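Local coordinates for flavin-nucleotide-binding protein (PDB 4YBN) that binds FAD and heme in a split beta-barrel related to pyridoxamine 5'-phosphate oxidase, and is probably an oxidoreductase, at residues Gly168-Ala173 with Gly181-Val186. Residues are numbered along the deposited sequence; the frame is centred on the assembly and turned at random.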
loop_
_atom_site.group_PDB
_atom_site.type_symbol
_atom_site.label_atom_id
_atom_site.label_comp_id
_atom_site.label_asym_id
_atom_site.label_seq_id
_atom_site.Cartn_x
_atom_site.Cartn_y
_atom_site.Cartn_z
ATOM N N GLY A 168 -15.396 10.088 -3.544
ATOM C CA GLY A 168 -16.734 10.667 -3.371
ATOM C C GLY A 168 -17.052 10.942 -1.934
ATOM O O GLY A 168 -16.121 11.035 -1.076
ATOM N N TRP A 169 -18.357 11.094 -1.673
ATOM C CA TRP A 169 -18.902 11.347 -0.333
ATOM C C TRP A 169 -19.756 10.176 0.148
ATOM O O TRP A 169 -20.107 9.343 -0.641
ATOM C CB TRP A 169 -19.795 12.583 -0.384
ATOM C CG TRP A 169 -19.069 13.759 -0.689
ATOM C CD1 TRP A 169 -18.984 14.374 -1.899
ATOM C CD2 TRP A 169 -18.241 14.495 0.211
ATOM N NE1 TRP A 169 -18.159 15.468 -1.797
ATOM C CE2 TRP A 169 -17.695 15.565 -0.512
ATOM C CE3 TRP A 169 -17.933 14.367 1.572
ATOM C CZ2 TRP A 169 -16.843 16.496 0.070
ATOM C CZ3 TRP A 169 -17.094 15.292 2.145
ATOM C CH2 TRP A 169 -16.576 16.347 1.399
ATOM N N PRO A 170 -20.131 10.122 1.458
ATOM C CA PRO A 170 -21.010 9.055 1.887
ATOM C C PRO A 170 -22.352 9.041 1.074
ATOM O O PRO A 170 -22.888 10.115 0.714
ATOM C CB PRO A 170 -21.309 9.418 3.339
ATOM C CG PRO A 170 -20.233 10.309 3.773
ATOM C CD PRO A 170 -19.770 11.029 2.559
ATOM N N ASP A 171 -22.846 7.848 0.760
ATOM C CA ASP A 171 -24.111 7.673 0.050
ATOM C C ASP A 171 -25.243 7.117 0.957
ATOM O O ASP A 171 -25.705 5.964 0.830
ATOM C CB ASP A 171 -23.855 6.776 -1.134
ATOM C CG ASP A 171 -25.059 6.613 -1.990
ATOM O OD1 ASP A 171 -25.963 7.489 -1.963
ATOM O OD2 ASP A 171 -25.100 5.596 -2.698
ATOM N N ASP A 172 -25.694 7.947 1.878
ATOM C CA ASP A 172 -26.550 7.471 2.953
ATOM C C ASP A 172 -28.008 7.148 2.585
ATOM O O ASP A 172 -28.647 7.882 1.853
ATOM C CB ASP A 172 -26.538 8.476 4.121
ATOM C CG ASP A 172 -25.275 8.363 4.960
ATOM O OD1 ASP A 172 -24.949 7.232 5.351
ATOM O OD2 ASP A 172 -24.619 9.387 5.216
ATOM N N ALA A 173 -28.549 6.082 3.175
ATOM C CA ALA A 173 -30.000 5.799 3.075
ATOM C C ALA A 173 -30.809 6.987 3.598
ATOM O O ALA A 173 -30.443 7.642 4.597
ATOM C CB ALA A 173 -30.358 4.529 3.843
ATOM N N GLY A 181 -27.410 13.519 12.330
ATOM C CA GLY A 181 -26.052 12.970 12.506
ATOM C C GLY A 181 -25.003 13.473 11.505
ATOM O O GLY A 181 -25.319 13.783 10.336
ATOM N N TRP A 182 -23.741 13.501 11.946
ATOM C CA TRP A 182 -22.652 14.005 11.096
ATOM C C TRP A 182 -22.266 12.938 10.046
ATOM O O TRP A 182 -22.381 11.737 10.301
ATOM C CB TRP A 182 -21.426 14.338 11.957
ATOM C CG TRP A 182 -20.357 15.117 11.177
ATOM C CD1 TRP A 182 -20.297 16.473 10.967
ATOM C CD2 TRP A 182 -19.252 14.552 10.459
ATOM N NE1 TRP A 182 -19.200 16.790 10.176
ATOM C CE2 TRP A 182 -18.530 15.631 9.872
ATOM C CE3 TRP A 182 -18.779 13.248 10.288
ATOM C CZ2 TRP A 182 -17.366 15.432 9.096
ATOM C CZ3 TRP A 182 -17.606 13.049 9.503
ATOM C CH2 TRP A 182 -16.923 14.134 8.935
ATOM N N ALA A 183 -21.849 13.385 8.874
ATOM C CA ALA A 183 -21.240 12.509 7.880
ATOM C C ALA A 183 -20.143 13.314 7.162
ATOM O O ALA A 183 -20.149 14.556 7.196
ATOM C CB ALA A 183 -22.263 12.033 6.883
ATOM N N GLY A 184 -19.192 12.624 6.511
ATOM C CA GLY A 184 -18.082 13.325 5.933
ATOM C C GLY A 184 -16.890 12.442 5.618
ATOM O O GLY A 184 -17.027 11.204 5.498
ATOM N N VAL A 185 -15.748 13.093 5.432
ATOM C CA VAL A 185 -14.467 12.400 5.075
ATOM C C VAL A 185 -13.381 12.905 5.958
ATOM O O VAL A 185 -13.238 14.111 6.148
ATOM C CB VAL A 185 -14.134 12.641 3.603
ATOM C CG1 VAL A 185 -12.729 12.129 3.169
ATOM C CG2 VAL A 185 -15.190 11.985 2.761
ATOM N N VAL A 186 -12.643 11.993 6.581
ATOM C CA VAL A 186 -11.390 12.343 7.209
ATOM C C VAL A 186 -10.280 12.009 6.207
ATOM O O VAL A 186 -10.043 10.818 5.938
ATOM C CB VAL A 186 -11.158 11.566 8.459
ATOM C CG1 VAL A 186 -9.958 12.142 9.194
ATOM C CG2 VAL A 186 -12.409 11.627 9.337
#
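Asp172 OD2, salt-bridged to Arg93 NH1, also rests on the methyl group of Ala183, 3.9 Å from its CB. On the same methyl sits Pro170, whose CG lies 4.1 Å from Ala183 CB. The proline ring continues onto the main chain beyond it, with CG 3.7 Å from Gly184 N and as far from Gly184 O. Gly184 N in turn lies over one face of the Trp182 ring, displaced toward its rim. The packing joins the loop between strand 161-166 and helix 174-178 to the start of strand 184-192, which joins the sheet of this split beta-barrel protein by antiparallel pairing with strand 78-91 and, through Gly184 and Val185, with a strand of the second subunit. Trp169 closes the other end: its CG, anti to the carbonyl carbon (chi1 -65°), brings the six-membered ring to Val185, where CE3 lies 3.8 Å from CG2 and the two side chains cross at about a right angle. Gly184 CA lies at the edge of this indole, 4.4 Å from CZ3. Arg101 makes a cation-pi contact with Trp169 and hydrogen-bonds through NE to Gly168 O, while Trp169 also packs on Pro199 of the second subunit.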